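Mlr3007 protein (Mesorhizobium loti, PDB 3QQM) probably catalyses transfer of the amino group of branched-chain amino acids to 2-oxoglutarate, as a pyridoxal-phosphate-dependent aminotransferase of class IV. Local coordinates at residues T155-D160 / K204-G209; D163-T168 / R189-I194; G147-G152 / Y195-L200. All coordinates share one frame; numbering follows the deposited sequence.

Contact 1 of 3, residues T155-D160 / K204-G209; sequences TNVFAD and KALFVG. With EDO (1,2-ethanediol), chain V.
The Phe158 ring turns its edge to the partner strand, with Gly209 N and Phe207 O near the ring plane. The two strands form an antiparallel pair at one margin of the mixed sheet. With CG anti to the carbonyl carbon (chi1 -57°), the Phe158 ring sits beside its own backbone N, and its CE1 comes 4.0 Å from N of Gly209, a residue without a side chain. The Phe207 ring has Phe158 O at its edge, and over one face it carries O2 of a 1,2-ethanediol, probably from the crystallisation liquor. That oxygen, O2, sits toward the rim, 3.6 Å from CZ of Phe207. The diol also accepts from Leu206 N and donates to Leu206 O.

Asn156 with Gly209, Phe158 with Phe207 and Asp160 with Ala205 are hydrogen-bonded pairs. Val157 with Val208 and Ala159 with Leu206 are non-hydrogen-bonded pairs. On the face of Val157 and Ala159, CD1 of Leu206 does the touching. It lies 3.9 Å from CB of Ala159 and 4.0 Å from CG1 of Val157. Leu101 and Trp99 of strand 99-103 also pack on this face. Leu166 packs against both phenylalanines on the other face.

Thr155 OG1 rests against CB of Val208 at 3.5 Å, while its hydrogen bond goes to Glu139. Asp160 OD1 accepts from Gly162 N and Gly164 N. The pairing ends in a classic beta bulge, in which Lys204 and Ala205 both face Asp160. Asp160 O takes a bond of 3.2 Å from Ala205 N and a bent, weak one of 2.8 Å from Lys204 N.

Contact 2 of 3, residues D163-T168 / R189-I194; sequences DGVLAT and RAEEAI
Val165 and Glu191 meet with side chains crossing at about a right angle. CG1 of Val165 does the touching, 3.5 Å from CD of Glu191. The glutamate chain is extended beyond CG and runs across this methyl, which touches it from CB to the carboxylate. On the same face, CB of Ala167 meets CB of Ala193 at 3.9 Å. On the other face, CB of Leu166 is 4.1 Å from CB of Ala190. OG1 of Thr168 is anti to the backbone N (chi1 -165°), which places CG2 of Thr168 against the partner strand, 3.6 Å from Glu191 O.

The backbones hold these groups in place as a short parallel pair. Leu166 N donates to Arg189 O, and Glu191 N returns a bond to Leu166 O. Thr168 N then donates to Glu191 O, and Ala193 N to Thr168 O. The axes of strand segments 166-168 and 190-193 are inclined by 38°.

Arg189 O has a second donor. A water 2.9 Å from it also donates to Gly164 O and bridges the two segments. Before the strand the chain makes an Asx turn: Val165 N donates to Asp163 OD1 over 3.0 Å, from above the carboxylate plane. Thr168 OG1 is hydrogen-bonded to Val157 O. Glu192 OE2 forms a salt bridge with Arg181 and also accepts from Leu171 N.

The pair belongs to a beta-alpha-beta unit made of strand 166-169, helix 179-186 and strand 190-193. Leu184 and Leu185 of the helix pack on Ala190, and Phe158 of strand 156-160 lies against Leu166 and Thr168.

Contact 3 of 3, residues G147-G152 / Y195-L200; sequences GEICEG and YSYDDL
Tyr195 O accepts from Ile149 N at 2.7 Å. The donor lies in the carbonyl plane, and the N-H...O angle is 155°. Two waters bridge the segments beside this bond. One donates to Ile149 O and accepts from Tyr195 N. The other donates to Gly147 O and accepts from Tyr197 N at the start of the short helix.

Ile149 carries the apolar contact. A chi1 of -70°, with CG1 anti to the carbonyl carbon, sets CG1 of Ile149 against the helix, 3.5 Å from Tyr197 N and 4.1 Å from CD1 of Leu200. CD1 of Ile149 is 3.9 Å from CD1 of Tyr197, at the ring edge.

A capping box shapes the helix start. Asp199 N donates to Ser196 OG over 3.2 Å, and Ser196 N donates to Asp199 OD2. CB of Ser196 meanwhile touches Gly147 O at 3.4 Å.

One backbone bond, two bridging waters and the Ile149 side chain thus join residues 147-149 to the short helix 197-200 and the turn before it. Leu103 of strand 99-103 packs on Ile149 and Tyr197. Leu220 of strand 214-220 meets Tyr197 and Leu200, and Ala159 of strand 156-160 meets Tyr195 and Leu200.

Overall arrangement
From the N terminus, the chain first builds the antiparallel sheet that ends with strand 83-89, before any of these contacts. Residues 147-152 come next; 195-200 later pack on them and close contact 3. Residues 155-160 follow and meet 204-209 in contact 1. The two loops therefore cross. Contact 2 closes a short loop through helix 179-186 and is nested inside both. Contact 1 pairs two strands of the mixed sheet, contact 2 joins the small parallel pair, and contact 3 brings the last short helix to an outer strand. Tyr195 links all three: its OH bonds to Ala167 O and packs on Val157 and Ala159.

Contact 1 of 3, residues T155-D160 / K204-G209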
loop_
_atom_site.group_PDB
_atom_site.type_symbol
_atom_site.label_atom_id
_atom_site.label_comp_id
_atom_site.label_asym_id
_atom_site.label_seq_id
_atom_site.Cartn_x
_atom_site.Cartn_y
_atom_site.Cartn_z
ATOM N N THR A 155 -2.238 -3.543 -0.588
ATOM C CA THR A 155 -2.917 -3.194 0.640
ATOM C C THR A 155 -2.295 -3.869 1.842
ATOM O O THR A 155 -1.527 -4.804 1.700
ATOM C CB THR A 155 -4.375 -3.692 0.603
ATOM O OG1 THR A 155 -4.381 -5.086 0.293
ATOM C CG2 THR A 155 -5.224 -2.971 -0.455
ATOM N N ASN A 156 -2.609 -3.334 3.024
ATOM C CA ASN A 156 -2.243 -3.933 4.283
ATOM C C ASN A 156 -3.521 -4.640 4.764
ATOM O O ASN A 156 -4.617 -4.260 4.368
ATOM C CB ASN A 156 -1.756 -2.897 5.282
ATOM C CG ASN A 156 -0.350 -2.386 4.961
ATOM O OD1 ASN A 156 -0.149 -1.199 4.702
ATOM N ND2 ASN A 156 0.629 -3.301 4.949
ATOM N N VAL A 157 -3.363 -5.656 5.613
ATOM C CA VAL A 157 -4.467 -6.478 6.116
ATOM C C VAL A 157 -4.856 -6.090 7.527
ATOM O O VAL A 157 -4.009 -5.777 8.342
ATOM C CB VAL A 157 -4.059 -7.971 6.106
ATOM C CG1 VAL A 157 -5.199 -8.865 6.638
ATOM C CG2 VAL A 157 -3.642 -8.390 4.705
ATOM N N PHE A 158 -6.151 -6.134 7.812
ATOM C CA PHE A 158 -6.678 -5.764 9.117
ATOM C C PHE A 158 -7.766 -6.753 9.459
ATOM O O PHE A 158 -8.778 -6.866 8.730
ATOM C CB PHE A 158 -7.238 -4.350 9.077
ATOM C CG PHE A 158 -6.234 -3.322 8.637
ATOM C CD1 PHE A 158 -6.074 -3.029 7.300
ATOM C CD2 PHE A 158 -5.464 -2.653 9.559
ATOM C CE1 PHE A 158 -5.166 -2.105 6.889
ATOM C CE2 PHE A 158 -4.539 -1.747 9.167
ATOM C CZ PHE A 158 -4.387 -1.455 7.815
ATOM N N ALA A 159 -7.552 -7.479 10.560
ATOM C CA ALA A 159 -8.462 -8.519 10.985
ATOM C C ALA A 159 -8.996 -8.273 12.386
ATOM O O ALA A 159 -8.236 -8.014 13.328
ATOM C CB ALA A 159 -7.765 -9.869 10.901
ATOM N N ASP A 160 -10.314 -8.372 12.510
ATOM C CA ASP A 160 -11.015 -8.183 13.768
ATOM C C ASP A 160 -11.415 -9.543 14.273
ATOM O O ASP A 160 -12.325 -10.167 13.721
ATOM C CB ASP A 160 -12.244 -7.333 13.518
ATOM C CG ASP A 160 -13.043 -7.027 14.792
ATOM O OD1 ASP A 160 -12.835 -7.668 15.863
ATOM O OD2 ASP A 160 -13.877 -6.114 14.697
ATOM N N LYS A 204 -13.914 -12.274 12.787
ATOM C CA LYS A 204 -15.316 -11.874 12.756
ATOM C C LYS A 204 -15.532 -10.809 11.672
ATOM O O LYS A 204 -16.627 -10.667 11.139
ATOM C CB LYS A 204 -15.731 -11.303 14.101
ATOM C CG LYS A 204 -15.631 -12.239 15.250
ATOM C CD LYS A 204 -16.642 -13.354 15.131
ATOM C CE LYS A 204 -16.557 -14.288 16.314
ATOM N NZ LYS A 204 -17.567 -15.395 16.217
ATOM N N ALA A 205 -14.499 -10.016 11.413
ATOM C CA ALA A 205 -14.539 -8.985 10.365
ATOM C C ALA A 205 -13.128 -8.899 9.775
ATOM O O ALA A 205 -12.128 -9.133 10.471
ATOM C CB ALA A 205 -15.006 -7.651 10.902
ATOM N N LEU A 206 -13.054 -8.631 8.482
ATOM C CA LEU A 206 -11.797 -8.584 7.809
ATOM C C LEU A 206 -11.810 -7.475 6.801
ATOM O O LEU A 206 -12.844 -7.210 6.177
ATOM C CB LEU A 206 -11.564 -9.928 7.118
ATOM C CG LEU A 206 -10.266 -10.105 6.347
ATOM C CD1 LEU A 206 -9.061 -9.894 7.247
ATOM C CD2 LEU A 206 -10.234 -11.486 5.718
ATOM N N PHE A 207 -10.666 -6.808 6.667
ATOM C CA PHE A 207 -10.502 -5.726 5.730
ATOM C C PHE A 207 -9.111 -5.732 5.147
ATOM O O PHE A 207 -8.189 -6.308 5.711
ATOM C CB PHE A 207 -10.621 -4.349 6.425
ATOM C CG PHE A 207 -11.874 -4.154 7.226
ATOM C CD1 PHE A 207 -11.929 -4.533 8.534
ATOM C CD2 PHE A 207 -12.980 -3.516 6.675
ATOM C CE1 PHE A 207 -13.077 -4.330 9.273
ATOM C CE2 PHE A 207 -14.137 -3.310 7.403
ATOM C CZ PHE A 207 -14.188 -3.710 8.696
ATOM N N VAL A 208 -8.969 -5.069 4.010
ATOM C CA VAL A 208 -7.661 -4.804 3.415
ATOM C C VAL A 208 -7.759 -3.321 3.158
ATOM O O VAL A 208 -8.859 -2.795 3.010
ATOM C CB VAL A 208 -7.337 -5.610 2.145
ATOM C CG1 VAL A 208 -7.048 -7.084 2.516
ATOM C CG2 VAL A 208 -8.440 -5.482 1.088
ATOM N N GLY A 209 -6.651 -2.612 3.171
ATOM C CA GLY A 209 -6.735 -1.178 2.908
ATOM C C GLY A 209 -5.455 -0.509 2.520
ATOM O O GLY A 209 -4.369 -1.104 2.624
HETATM C C1 EDO V . -16.269 -8.588 5.863
HETATM O O1 EDO V . -15.653 -9.560 6.717
HETATM C C2 EDO V . -16.818 -7.421 6.687
HETATM O O2 EDO V . -15.757 -6.623 7.247
#

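Contact 2 of 3, residues D163-T168 / R189-I194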
loop_
_atom_site.group_PDB
_atom_site.type_symbol
_atom_site.label_atom_id
_atom_site.label_comp_id
_atom_site.label_asym_id
_atom_site.label_seq_id
_atom_site.Cartn_x
_atom_site.Cartn_y
_atom_site.Cartn_z
ATOM N N ASP A 163 -12.956 -8.483 19.201
ATOM C CA ASP A 163 -12.909 -7.406 20.183
ATOM C C ASP A 163 -12.954 -5.985 19.609
ATOM O O ASP A 163 -12.876 -5.030 20.358
ATOM C CB ASP A 163 -11.651 -7.574 21.040
ATOM C CG ASP A 163 -10.380 -7.493 20.227
ATOM O OD1 ASP A 163 -10.461 -7.220 19.019
ATOM O OD2 ASP A 163 -9.289 -7.698 20.795
ATOM N N GLY A 164 -13.057 -5.843 18.293
ATOM C CA GLY A 164 -13.111 -4.526 17.689
ATOM C C GLY A 164 -11.763 -3.929 17.287
ATOM O O GLY A 164 -11.717 -2.896 16.638
ATOM N N VAL A 165 -10.668 -4.571 17.688
ATOM C CA VAL A 165 -9.350 -4.088 17.340
ATOM C C VAL A 165 -8.955 -4.664 15.979
ATOM O O VAL A 165 -9.225 -5.822 15.706
ATOM C CB VAL A 165 -8.314 -4.464 18.411
ATOM C CG1 VAL A 165 -6.905 -4.139 17.930
ATOM C CG2 VAL A 165 -8.623 -3.743 19.715
ATOM N N LEU A 166 -8.386 -3.826 15.114
ATOM C CA LEU A 166 -7.942 -4.250 13.795
ATOM C C LEU A 166 -6.493 -4.790 13.891
ATOM O O LEU A 166 -5.530 -4.033 13.928
ATOM C CB LEU A 166 -8.062 -3.088 12.801
ATOM C CG LEU A 166 -9.534 -2.607 12.564
ATOM C CD1 LEU A 166 -9.571 -1.240 11.858
ATOM C CD2 LEU A 166 -10.396 -3.620 11.808
ATOM N N ALA A 167 -6.369 -6.107 13.991
ATOM C CA ALA A 167 -5.072 -6.775 14.108
ATOM C C ALA A 167 -4.452 -6.771 12.736
ATOM O O ALA A 167 -5.063 -7.240 11.796
ATOM C CB ALA A 167 -5.242 -8.218 14.646
ATOM N N THR A 168 -3.266 -6.189 12.624
ATOM C CA THR A 168 -2.554 -6.071 11.359
ATOM C C THR A 168 -1.152 -6.662 11.535
ATOM O O THR A 168 -0.548 -6.489 12.603
ATOM C CB THR A 168 -2.473 -4.586 10.930
ATOM O OG1 THR A 168 -2.096 -4.500 9.560
ATOM C CG2 THR A 168 -1.479 -3.785 11.808
ATOM N N ARG A 189 -6.623 2.241 16.693
ATOM C CA ARG A 189 -7.647 1.411 16.052
ATOM C C ARG A 189 -7.086 0.082 15.566
ATOM O O ARG A 189 -7.791 -0.920 15.542
ATOM C CB ARG A 189 -8.270 2.140 14.883
ATOM C CG ARG A 189 -8.942 3.405 15.281
ATOM C CD ARG A 189 -9.622 4.041 14.109
ATOM N NE ARG A 189 -10.242 5.264 14.539
ATOM C CZ ARG A 189 -11.395 5.323 15.207
ATOM N NH1 ARG A 189 -12.069 4.217 15.538
ATOM N NH2 ARG A 189 -11.871 6.500 15.556
ATOM N N ALA A 190 -5.829 0.082 15.140
ATOM C CA ALA A 190 -5.179 -1.130 14.718
ATOM C C ALA A 190 -4.061 -1.464 15.715
ATOM O O ALA A 190 -3.565 -0.578 16.423
ATOM C CB ALA A 190 -4.619 -0.956 13.322
ATOM N N GLU A 191 -3.698 -2.741 15.789
ATOM C CA GLU A 191 -2.619 -3.209 16.650
ATOM C C GLU A 191 -1.813 -4.241 15.898
ATOM O O GLU A 191 -2.345 -4.967 15.072
ATOM C CB GLU A 191 -3.130 -3.828 17.938
ATOM C CG GLU A 191 -3.657 -2.824 18.941
ATOM C CD GLU A 191 -4.285 -3.477 20.161
ATOM O OE1 GLU A 191 -4.183 -4.731 20.300
ATOM O OE2 GLU A 191 -4.888 -2.721 20.988
ATOM N N GLU A 192 -0.521 -4.280 16.178
ATOM C CA GLU A 192 0.335 -5.234 15.531
ATOM C C GLU A 192 0.061 -6.645 16.042
ATOM O O GLU A 192 -0.311 -6.854 17.206
ATOM C CB GLU A 192 1.815 -4.846 15.647
ATOM C CG GLU A 192 2.191 -3.685 14.689
ATOM C CD GLU A 192 3.685 -3.452 14.614
ATOM O OE1 GLU A 192 4.298 -3.413 15.685
ATOM O OE2 GLU A 192 4.234 -3.307 13.481
ATOM N N ALA A 193 0.183 -7.601 15.142
ATOM C CA ALA A 193 -0.070 -8.992 15.491
ATOM C C ALA A 193 0.520 -9.917 14.438
ATOM O O ALA A 193 1.013 -9.472 13.441
ATOM C CB ALA A 193 -1.595 -9.237 15.663
ATOM N N ILE A 194 0.475 -11.210 14.713
ATOM C CA ILE A 194 1.003 -12.232 13.828
ATOM C C ILE A 194 -0.075 -13.291 13.630
ATOM O O ILE A 194 -0.693 -13.756 14.586
ATOM C CB ILE A 194 2.229 -12.893 14.434
ATOM C CG1 ILE A 194 3.277 -11.842 14.800
ATOM C CG2 ILE A 194 2.823 -13.901 13.472
ATOM C CD1 ILE A 194 4.477 -12.426 15.602
HETATM O O HOH W 1 -10.563 -0.556 16.207
#

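Contact 3 of 3, residues G147-G152 / Y195-L200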
loop_
_atom_site.group_PDB
_atom_site.type_symbol
_atom_site.label_atom_id
_atom_site.label_comp_id
_atom_site.label_asym_id
_atom_site.label_seq_id
_atom_site.Cartn_x
_atom_site.Cartn_y
_atom_site.Cartn_z
ATOM N N GLY A 147 4.955 -18.740 7.211
ATOM C CA GLY A 147 3.515 -18.842 6.944
ATOM C C GLY A 147 2.648 -17.790 7.603
ATOM O O GLY A 147 1.454 -18.004 7.808
ATOM N N GLU A 148 3.257 -16.660 7.932
ATOM C CA GLU A 148 2.576 -15.556 8.559
ATOM C C GLU A 148 2.132 -14.610 7.464
ATOM O O GLU A 148 2.907 -14.260 6.583
ATOM C CB GLU A 148 3.536 -14.859 9.544
ATOM C CG GLU A 148 4.015 -15.826 10.659
ATOM C CD GLU A 148 5.264 -15.386 11.408
ATOM O OE1 GLU A 148 5.969 -14.427 10.980
ATOM O OE2 GLU A 148 5.555 -16.057 12.422
ATOM N N ILE A 149 0.863 -14.239 7.496
ATOM C CA ILE A 149 0.331 -13.323 6.535
ATOM C C ILE A 149 1.019 -12.005 6.737
ATOM O O ILE A 149 1.196 -11.554 7.888
ATOM C CB ILE A 149 -1.182 -13.101 6.721
ATOM C CG1 ILE A 149 -1.943 -14.356 6.321
ATOM C CG2 ILE A 149 -1.669 -11.907 5.876
ATOM C CD1 ILE A 149 -1.846 -14.691 4.807
ATOM N N CYS A 150 1.405 -11.381 5.632
ATOM C CA CYS A 150 2.056 -10.097 5.691
ATOM C C CYS A 150 1.169 -8.931 5.189
ATOM O O CYS A 150 0.887 -7.954 5.926
ATOM C CB CYS A 150 3.329 -10.136 4.854
ATOM S SG CYS A 150 4.632 -11.316 5.380
ATOM N N GLU A 151 0.709 -9.052 3.950
ATOM C CA GLU A 151 -0.034 -7.979 3.295
ATOM C C GLU A 151 -0.599 -8.422 1.961
ATOM O O GLU A 151 -0.419 -9.565 1.533
ATOM C CB GLU A 151 0.956 -6.821 3.024
ATOM C CG GLU A 151 2.139 -7.255 2.104
ATOM C CD GLU A 151 3.259 -6.189 1.912
ATOM O OE1 GLU A 151 3.045 -4.984 2.212
ATOM O OE2 GLU A 151 4.367 -6.578 1.435
ATOM N N GLY A 152 -1.318 -7.514 1.323
ATOM C CA GLY A 152 -1.843 -7.737 -0.005
ATOM C C GLY A 152 -0.841 -7.138 -0.990
ATOM O O GLY A 152 0.119 -6.455 -0.579
ATOM N N TYR A 195 -0.318 -13.653 12.386
ATOM C CA TYR A 195 -1.314 -14.669 12.088
ATOM C C TYR A 195 -1.136 -15.252 10.683
ATOM O O TYR A 195 -0.540 -14.635 9.812
ATOM C CB TYR A 195 -2.744 -14.128 12.309
ATOM C CG TYR A 195 -3.067 -12.790 11.653
ATOM C CD1 TYR A 195 -3.283 -12.684 10.288
ATOM C CD2 TYR A 195 -3.256 -11.664 12.413
ATOM C CE1 TYR A 195 -3.617 -11.454 9.706
ATOM C CE2 TYR A 195 -3.629 -10.444 11.839
ATOM C CZ TYR A 195 -3.786 -10.344 10.499
ATOM O OH TYR A 195 -4.118 -9.115 9.962
ATOM N N SER A 196 -1.651 -16.458 10.505
ATOM C CA SER A 196 -1.586 -17.182 9.251
ATOM C C SER A 196 -2.878 -17.047 8.483
ATOM O O SER A 196 -3.842 -16.487 8.980
ATOM C CB SER A 196 -1.405 -18.666 9.534
ATOM O OG SER A 196 -2.552 -19.155 10.161
ATOM N N TYR A 197 -2.916 -17.621 7.283
ATOM C CA TYR A 197 -4.113 -17.574 6.469
ATOM C C TYR A 197 -5.218 -18.289 7.181
ATOM O O TYR A 197 -6.344 -17.802 7.246
ATOM C CB TYR A 197 -3.901 -18.238 5.109
ATOM C CG TYR A 197 -4.980 -17.883 4.124
ATOM C CD1 TYR A 197 -5.068 -16.586 3.649
ATOM C CD2 TYR A 197 -5.869 -18.838 3.618
ATOM C CE1 TYR A 197 -6.029 -16.205 2.730
ATOM C CE2 TYR A 197 -6.858 -18.474 2.663
ATOM C CZ TYR A 197 -6.917 -17.144 2.230
ATOM O OH TYR A 197 -7.837 -16.659 1.317
ATOM N N ASP A 198 -4.884 -19.427 7.752
ATOM C CA ASP A 198 -5.873 -20.243 8.442
ATOM C C ASP A 198 -6.493 -19.516 9.658
ATOM O O ASP A 198 -7.685 -19.631 9.893
ATOM C CB ASP A 198 -5.251 -21.567 8.861
ATOM C CG ASP A 198 -6.277 -22.543 9.323
ATOM O OD1 ASP A 198 -6.987 -23.133 8.472
ATOM O OD2 ASP A 198 -6.359 -22.727 10.544
ATOM N N ASP A 199 -5.678 -18.786 10.426
ATOM C CA ASP A 199 -6.186 -17.989 11.558
ATOM C C ASP A 199 -7.237 -16.981 11.096
ATOM O O ASP A 199 -8.184 -16.728 11.804
ATOM C CB ASP A 199 -5.055 -17.193 12.236
ATOM C CG ASP A 199 -4.046 -18.071 12.925
ATOM O OD1 ASP A 199 -4.447 -19.175 13.369
ATOM O OD2 ASP A 199 -2.868 -17.634 13.055
ATOM N N LEU A 200 -7.023 -16.370 9.925
ATOM C CA LEU A 200 -7.966 -15.396 9.365
ATOM C C LEU A 200 -9.361 -15.945 9.181
ATOM O O LEU A 200 -10.323 -15.196 9.196
ATOM C CB LEU A 200 -7.475 -14.860 8.023
ATOM C CG LEU A 200 -6.330 -13.867 8.084
ATOM C CD1 LEU A 200 -5.940 -13.410 6.701
ATOM C CD2 LEU A 200 -6.721 -12.667 8.947
HETATM O O HOH W 2 -0.489 -18.834 6.034
HETATM O O HOH W 3 1.284 -11.988 10.574
#